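Local coordinates for aminotransferase, class III (Deinococcus radiodurans, PDB 3I4J), which probably transfers amino groups between amino and keto substrates as a pyridoxal-phosphate-dependent class III aminotransferase, at residues Ala105-Arg116 and Leu273-Val283; Val199-Ala208 and Arg347-Val355. The protein carries 1 engineered substitution. All blocks are in the same frame, centred on the assembly; numbering follows the deposited sequence.

In the fold
The four segments alternate along the chain: 105-116, 199-208, 273-283 and 347-355. Interaction 1 lies in the large domain, where helix 98-115 packs against strand 271-275 and helix 277-284 near one margin of the mixed seven-stranded sheet. Interaction 2 uses the loop leaving strand 191-196 of that sheet and packs it on strands 343-349 and 352-357 of the antiparallel C-terminal sheet. The two contacts sit on opposite sides of the chain's centre, with their own centres about 29 Å apart and nearest atoms about 15 Å apart. Interaction 1 lies beside the second subunit, whereas interaction 2 joins the large domain to the C-terminal part within one chain.

Interaction 1: Ala105-Arg116 and Leu273-Val283; sequences AVKLARQYHVER and LLAAPQVYETV
L108 on helix 98-115 packs against V279 on helix 277-284, in the large domain of the fold type I architecture of pyridoxal-phosphate enzymes, where helix 98-115 lies against a mixed seven-stranded sheet. The axes of 105-115 and 277-283 cross at 66°, 9.1 Å apart. At the tight end the packing is apolar. The branched end of L108 meets V279 CG1 with CG and both methyls, CG at 3.6 Å, and the CD2 methyl touches A275 CB at 3.9 Å. Toward the start of segment 105-116, L273 CD2 lies 3.9 Å from A105 CB; I256 of the neighbouring strand touches A105, L108 and L273. F5 of the second subunit packs on L108, A275 and V283.

Toward the C-terminal end of helix 98-115 the contact becomes more polar and opens to solvent, with no hydrogen bond across it. With CG anti to the backbone N (chi1 175°), the Y112 ring swings toward helix 277-284. Q278 CG approaches at the ring edge, 3.6 Å from Y112 OH; T282 OG1 lies oblique to the ring, 3.5 Å from Y112 CE1; and R116 CD, one residue past the helix, lies over one ring face. The Q111 amide lies against V283 CG2 while its NE2 bonds E115 OE2. The T282 methyl CG2 rests 3.5 Å from E115 CB. T282 OG1 also bonds back to Q278 O at 2.8 Å, reaching that carbonyl from the face opposite T282 N.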
# COMPACT_ATOMS: atom_id res chain seq x y z
N ALA C 105 -11.12 7.00 -5.17
CA ALA C 105 -12.50 7.08 -5.65
C ALA C 105 -13.20 8.34 -5.16
O ALA C 105 -13.92 9.00 -5.91
CB ALA C 105 -13.27 5.84 -5.21
N VAL C 106 -13.01 8.66 -3.89
CA VAL C 106 -13.60 9.85 -3.29
C VAL C 106 -13.02 11.10 -3.92
O VAL C 106 -13.75 12.04 -4.27
CB VAL C 106 -13.34 9.87 -1.76
CG1 VAL C 106 -13.76 11.20 -1.17
CG2 VAL C 106 -14.11 8.73 -1.10
N LYS C 107 -11.70 11.12 -4.08
CA LYS C 107 -11.02 12.27 -4.67
C LYS C 107 -11.56 12.51 -6.08
O LYS C 107 -11.85 13.65 -6.46
CB LYS C 107 -9.51 11.99 -4.72
CG LYS C 107 -8.63 13.20 -5.04
CD LYS C 107 -8.64 13.55 -6.52
CE LYS C 107 -7.68 14.70 -6.82
NZ LYS C 107 -6.27 14.34 -6.50
N LEU C 108 -11.70 11.42 -6.84
CA LEU C 108 -12.20 11.47 -8.21
C LEU C 108 -13.64 12.00 -8.29
O LEU C 108 -13.96 12.81 -9.16
CB LEU C 108 -12.13 10.08 -8.84
CG LEU C 108 -12.62 9.94 -10.29
CD1 LEU C 108 -11.86 10.90 -11.20
CD2 LEU C 108 -12.41 8.49 -10.74
N ALA C 109 -14.50 11.54 -7.39
CA ALA C 109 -15.89 11.99 -7.37
C ALA C 109 -15.93 13.49 -7.14
O ALA C 109 -16.69 14.20 -7.80
CB ALA C 109 -16.66 11.27 -6.28
N ARG C 110 -15.11 13.98 -6.22
CA ARG C 110 -15.06 15.40 -5.92
C ARG C 110 -14.51 16.18 -7.12
O ARG C 110 -15.11 17.17 -7.55
CB ARG C 110 -14.20 15.65 -4.68
CG ARG C 110 -13.84 17.12 -4.40
CD ARG C 110 -15.06 18.02 -4.20
NE ARG C 110 -14.65 19.41 -3.94
CZ ARG C 110 -15.49 20.45 -3.95
NH1 ARG C 110 -16.77 20.27 -4.22
NH2 ARG C 110 -15.03 21.67 -3.71
N GLN C 111 -13.38 15.73 -7.66
CA GLN C 111 -12.79 16.42 -8.81
C GLN C 111 -13.73 16.48 -10.00
O GLN C 111 -13.78 17.48 -10.71
CB GLN C 111 -11.48 15.75 -9.24
CG GLN C 111 -10.82 16.49 -10.39
CD GLN C 111 -9.44 15.96 -10.73
OE1 GLN C 111 -8.91 15.09 -10.04
NE2 GLN C 111 -8.84 16.50 -11.79
N TYR C 112 -14.47 15.40 -10.23
CA TYR C 112 -15.41 15.33 -11.35
C TYR C 112 -16.35 16.54 -11.36
O TYR C 112 -16.50 17.20 -12.39
CB TYR C 112 -16.23 14.04 -11.25
CG TYR C 112 -17.33 13.90 -12.28
CD1 TYR C 112 -17.04 13.55 -13.59
CD2 TYR C 112 -18.66 14.11 -11.92
CE1 TYR C 112 -18.06 13.41 -14.54
CE2 TYR C 112 -19.69 13.98 -12.86
CZ TYR C 112 -19.38 13.62 -14.16
OH TYR C 112 -20.39 13.47 -15.09
N HIS C 113 -16.97 16.83 -10.23
CA HIS C 113 -17.90 17.95 -10.15
C HIS C 113 -17.22 19.31 -10.22
O HIS C 113 -17.77 20.26 -10.77
CB HIS C 113 -18.74 17.82 -8.88
CG HIS C 113 -19.65 16.64 -8.92
ND1 HIS C 113 -19.64 15.65 -7.96
CD2 HIS C 113 -20.56 16.24 -9.85
CE1 HIS C 113 -20.49 14.70 -8.30
NE2 HIS C 113 -21.06 15.03 -9.44
N VAL C 114 -16.01 19.40 -9.67
CA VAL C 114 -15.27 20.65 -9.71
C VAL C 114 -14.89 21.00 -11.15
O VAL C 114 -14.98 22.16 -11.57
CB VAL C 114 -13.98 20.56 -8.85
CG1 VAL C 114 -13.06 21.74 -9.17
CG2 VAL C 114 -14.35 20.57 -7.37
N GLU C 115 -14.49 19.99 -11.92
CA GLU C 115 -14.10 20.19 -13.31
C GLU C 115 -15.29 20.65 -14.15
O GLU C 115 -15.12 21.40 -15.11
CB GLU C 115 -13.56 18.89 -13.92
CG GLU C 115 -12.26 18.37 -13.32
CD GLU C 115 -11.08 19.30 -13.56
OE1 GLU C 115 -11.17 20.13 -14.49
OE2 GLU C 115 -10.07 19.18 -12.84
N ARG C 116 -16.48 20.20 -13.77
CA ARG C 116 -17.70 20.56 -14.49
C ARG C 116 -18.29 21.89 -14.05
O ARG C 116 -19.37 22.28 -14.51
CB ARG C 116 -18.75 19.45 -14.33
CG ARG C 116 -18.32 18.10 -14.88
CD ARG C 116 -19.41 17.07 -14.63
NE ARG C 116 -20.63 17.44 -15.33
CZ ARG C 116 -21.82 16.92 -15.09
NH1 ARG C 116 -21.96 15.98 -14.16
NH2 ARG C 116 -22.88 17.32 -15.78
N LEU C 273 -9.39 1.05 -9.02
CA LEU C 273 -10.77 1.40 -9.32
C LEU C 273 -10.97 1.43 -10.82
O LEU C 273 -10.01 1.57 -11.59
CB LEU C 273 -11.14 2.75 -8.69
CG LEU C 273 -10.37 4.02 -9.06
CD1 LEU C 273 -10.79 4.50 -10.44
CD2 LEU C 273 -10.65 5.10 -8.02
N LEU C 274 -12.22 1.27 -11.23
CA LEU C 274 -12.58 1.32 -12.64
C LEU C 274 -13.56 2.47 -12.72
O LEU C 274 -14.57 2.48 -12.02
CB LEU C 274 -13.26 0.02 -13.09
CG LEU C 274 -12.34 -1.19 -13.31
CD1 LEU C 274 -13.19 -2.46 -13.45
CD2 LEU C 274 -11.48 -0.97 -14.55
N ALA C 275 -13.23 3.46 -13.55
CA ALA C 275 -14.08 4.64 -13.71
C ALA C 275 -14.72 4.71 -15.09
O ALA C 275 -14.10 4.36 -16.09
CB ALA C 275 -13.26 5.90 -13.46
N ALA C 276 -15.97 5.17 -15.12
CA ALA C 276 -16.69 5.30 -16.38
C ALA C 276 -15.94 6.30 -17.26
O ALA C 276 -15.35 7.25 -16.77
CB ALA C 276 -18.10 5.81 -16.10
N PRO C 277 -15.95 6.08 -18.59
CA PRO C 277 -15.26 6.96 -19.55
C PRO C 277 -15.55 8.44 -19.32
O PRO C 277 -14.65 9.27 -19.36
CB PRO C 277 -15.80 6.49 -20.90
CG PRO C 277 -16.05 5.05 -20.68
CD PRO C 277 -16.67 5.00 -19.30
N GLN C 278 -16.82 8.75 -19.07
CA GLN C 278 -17.25 10.13 -18.81
C GLN C 278 -16.48 10.76 -17.66
O GLN C 278 -16.06 11.91 -17.73
CB GLN C 278 -18.75 10.12 -18.49
CG GLN C 278 -19.28 11.38 -17.81
CD GLN C 278 -19.45 12.54 -18.76
OE1 GLN C 278 -18.48 13.04 -19.33
NE2 GLN C 278 -20.70 12.97 -18.94
N VAL C 279 -16.32 10.01 -16.58
CA VAL C 279 -15.60 10.50 -15.41
C VAL C 279 -14.12 10.68 -15.73
O VAL C 279 -13.52 11.71 -15.39
CB VAL C 279 -15.77 9.55 -14.22
CG1 VAL C 279 -14.97 10.04 -13.03
CG2 VAL C 279 -17.26 9.44 -13.86
N TYR C 280 -13.52 9.69 -16.37
CA TYR C 280 -12.11 9.75 -16.74
C TYR C 280 -11.83 10.95 -17.65
O TYR C 280 -10.91 11.73 -17.40
CB TYR C 280 -11.70 8.46 -17.47
CG TYR C 280 -10.29 8.48 -18.04
CD1 TYR C 280 -9.18 8.56 -17.20
CD2 TYR C 280 -10.08 8.43 -19.42
CE1 TYR C 280 -7.89 8.58 -17.72
CE2 TYR C 280 -8.79 8.45 -19.95
CZ TYR C 280 -7.70 8.52 -19.09
OH TYR C 280 -6.42 8.56 -19.61
N GLU C 281 -12.62 11.08 -18.71
CA GLU C 281 -12.44 12.18 -19.66
C GLU C 281 -12.59 13.56 -19.02
O GLU C 281 -11.92 14.51 -19.42
CB GLU C 281 -13.44 12.03 -20.81
CG GLU C 281 -13.24 10.79 -21.66
CD GLU C 281 -14.38 10.57 -22.64
OE1 GLU C 281 -14.81 11.55 -23.28
OE2 GLU C 281 -14.85 9.41 -22.77
N THR C 282 -13.48 13.67 -18.03
CA THR C 282 -13.70 14.94 -17.34
C THR C 282 -12.46 15.34 -16.54
O THR C 282 -12.06 16.51 -16.55
CB THR C 282 -14.90 14.84 -16.38
OG1 THR C 282 -16.10 14.67 -17.15
CG2 THR C 282 -15.02 16.10 -15.53
N VAL C 283 -11.86 14.38 -15.86
CA VAL C 283 -10.68 14.65 -15.06
C VAL C 283 -9.44 14.87 -15.93
O VAL C 283 -8.57 15.68 -15.59
CB VAL C 283 -10.42 13.51 -14.03
CG1 VAL C 283 -10.28 12.18 -14.73
CG2 VAL C 283 -9.18 13.81 -13.22

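Interaction 2: Val199-Ala208 and Arg347-Val355; sequences VVGASDAALA and RGTGLLLGV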
# COMPACT_ATOMS: atom_id res chain seq x y z
N VAL C 199 -22.69 -5.76 -1.01
CA VAL C 199 -22.96 -6.73 0.04
C VAL C 199 -21.98 -6.30 1.12
O VAL C 199 -20.78 -6.18 0.85
CB VAL C 199 -22.66 -8.18 -0.42
CG1 VAL C 199 -22.80 -9.14 0.75
CG2 VAL C 199 -23.61 -8.57 -1.54
N VAL C 200 -22.48 -6.05 2.32
CA VAL C 200 -21.66 -5.59 3.43
C VAL C 200 -20.65 -6.62 3.93
O VAL C 200 -20.93 -7.82 3.95
CB VAL C 200 -22.54 -5.11 4.61
CG1 VAL C 200 -21.67 -4.64 5.76
CG2 VAL C 200 -23.45 -3.98 4.14
N GLY C 201 -19.49 -6.12 4.35
CA GLY C 201 -18.45 -6.99 4.85
C GLY C 201 -18.44 -7.13 6.36
O GLY C 201 -19.48 -7.37 6.98
N ALA C 202 -17.26 -6.97 6.96
CA ALA C 202 -17.07 -7.09 8.40
C ALA C 202 -18.05 -6.33 9.29
O ALA C 202 -18.50 -6.86 10.30
CB ALA C 202 -15.64 -6.69 8.75
N SER C 203 -18.38 -5.09 8.92
CA SER C 203 -19.28 -4.26 9.71
C SER C 203 -20.62 -4.93 10.06
O SER C 203 -21.13 -4.77 11.17
CB SER C 203 -19.55 -2.93 9.00
OG SER C 203 -20.16 -3.15 7.74
N ASP C 204 -21.18 -5.66 9.10
CA ASP C 204 -22.44 -6.36 9.30
C ASP C 204 -22.37 -7.55 8.36
O ASP C 204 -22.92 -7.52 7.26
CB ASP C 204 -23.63 -5.47 8.92
CG ASP C 204 -24.90 -5.85 9.66
OD1 ASP C 204 -25.17 -7.06 9.82
OD2 ASP C 204 -25.64 -4.93 10.07
N ALA C 205 -21.68 -8.59 8.83
CA ALA C 205 -21.44 -9.81 8.08
C ALA C 205 -22.41 -10.23 6.98
O ALA C 205 -23.47 -10.80 7.25
CB ALA C 205 -21.24 -10.98 9.05
N ALA C 206 -22.03 -9.95 5.74
CA ALA C 206 -22.80 -10.33 4.56
C ALA C 206 -24.21 -9.77 4.42
O ALA C 206 -25.04 -10.37 3.74
CB ALA C 206 -22.84 -11.85 4.45
N LEU C 207 -24.48 -8.64 5.05
CA LEU C 207 -25.80 -8.03 4.93
C LEU C 207 -25.99 -7.61 3.48
O LEU C 207 -25.15 -6.92 2.91
CB LEU C 207 -25.92 -6.80 5.83
CG LEU C 207 -27.26 -6.06 5.71
CD1 LEU C 207 -28.37 -6.99 6.19
CD2 LEU C 207 -27.23 -4.78 6.53
N ALA C 208 -27.10 -8.03 2.88
CA ALA C 208 -27.39 -7.70 1.49
C ALA C 208 -28.81 -7.17 1.34
O ALA C 208 -29.74 -7.71 1.93
CB ALA C 208 -27.20 -8.93 0.61
N ARG C 347 -26.63 -15.61 6.75
CA ARG C 347 -26.77 -14.94 5.46
C ARG C 347 -25.62 -15.28 4.52
O ARG C 347 -24.52 -15.62 4.97
CB ARG C 347 -26.79 -13.43 5.66
CG ARG C 347 -27.86 -12.95 6.62
CD ARG C 347 -27.84 -11.45 6.80
NE ARG C 347 -26.59 -10.95 7.37
CZ ARG C 347 -26.51 -9.94 8.23
NH1 ARG C 347 -27.62 -9.31 8.61
NH2 ARG C 347 -25.33 -9.53 8.68
N GLY C 348 -25.87 -15.17 3.23
CA GLY C 348 -24.83 -15.45 2.26
C GLY C 348 -25.17 -15.07 0.84
O GLY C 348 -26.30 -15.23 0.39
N THR C 349 -24.18 -14.53 0.13
CA THR C 349 -24.31 -14.16 -1.27
C THR C 349 -23.02 -14.72 -1.87
O THR C 349 -21.95 -14.18 -1.62
CB THR C 349 -24.37 -12.63 -1.47
OG1 THR C 349 -25.48 -12.08 -0.76
CG2 THR C 349 -24.55 -12.30 -2.94
N GLY C 350 -23.13 -15.79 -2.64
CA GLY C 350 -21.93 -16.40 -3.20
C GLY C 350 -21.12 -16.92 -2.02
O GLY C 350 -21.68 -17.52 -1.10
N LEU C 351 -19.81 -16.70 -2.03
CA LEU C 351 -18.98 -17.18 -0.92
C LEU C 351 -18.61 -16.11 0.10
O LEU C 351 -17.51 -16.09 0.65
CB LEU C 351 -17.72 -17.88 -1.45
CG LEU C 351 -17.94 -19.36 -1.81
CD1 LEU C 351 -16.70 -19.94 -2.50
CD2 LEU C 351 -18.26 -20.15 -0.54
N LEU C 352 -19.54 -15.19 0.33
CA LEU C 352 -19.39 -14.15 1.34
C LEU C 352 -20.59 -14.44 2.24
O LEU C 352 -21.73 -14.19 1.87
CB LEU C 352 -19.49 -12.75 0.73
CG LEU C 352 -19.47 -11.60 1.74
CD1 LEU C 352 -18.33 -11.80 2.71
CD2 LEU C 352 -19.34 -10.27 1.02
N LEU C 353 -20.33 -15.00 3.42
CA LEU C 353 -21.41 -15.37 4.32
C LEU C 353 -21.23 -14.79 5.71
O LEU C 353 -20.13 -14.41 6.10
CB LEU C 353 -21.53 -16.89 4.42
CG LEU C 353 -21.68 -17.66 3.10
CD1 LEU C 353 -20.30 -18.10 2.60
CD2 LEU C 353 -22.58 -18.86 3.31
N GLY C 354 -22.33 -14.73 6.47
CA GLY C 354 -22.26 -14.20 7.81
C GLY C 354 -23.17 -14.93 8.78
O GLY C 354 -24.21 -15.45 8.39
N VAL C 355 -22.74 -14.97 10.03
CA VAL C 355 -23.51 -15.61 11.10
C VAL C 355 -23.61 -14.62 12.24
O VAL C 355 -22.59 -14.14 12.75
CB VAL C 355 -22.80 -16.90 11.60
CG1 VAL C 355 -23.58 -17.50 12.77
CG2 VAL C 355 -22.69 -17.90 10.47
O HOH W 1 -25.77 -12.22 1.92
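R347 reaches from the C-terminal beta hairpin, strands 343-349 and 352-357, into the type II turn D204-L207 of the loop after strand 191-196. Its NH2 is gripped twice near the guanidinium plane: by D204 OD1 in a salt bridge of 2.7 Å, with an N-H...O angle of 156°, and by A205 O, also at 2.7 Å. R347 NE adds a weak bond to A205 O. A bend at chi3 (-62°) turns the guanidinium over the turn, where L207 CA sits above the centre of one face. Without the guanidinium, as with an alanine here, D204 OD1 and A205 O would probably lose this charged partner, and a gap would open against L207 CA.

Beside this grip, A205 CB lies 3.6 Å from G354 CA, a position where a side chain would run into A205 O. A206 CB rests on the neighbouring peptide, 3.6 Å from G354 N. V199 CG1 and L352 CD2 meet tip to tip.

Farther out, K165 holds D204 OD2 in a second salt bridge, and H400 makes a weak bond to D204 OD1. Near the hairpin's type II' turn, one water bridges the segments, donating to A206 O at 2.7 Å and bonding to T349 OG1 at 2.7 Å.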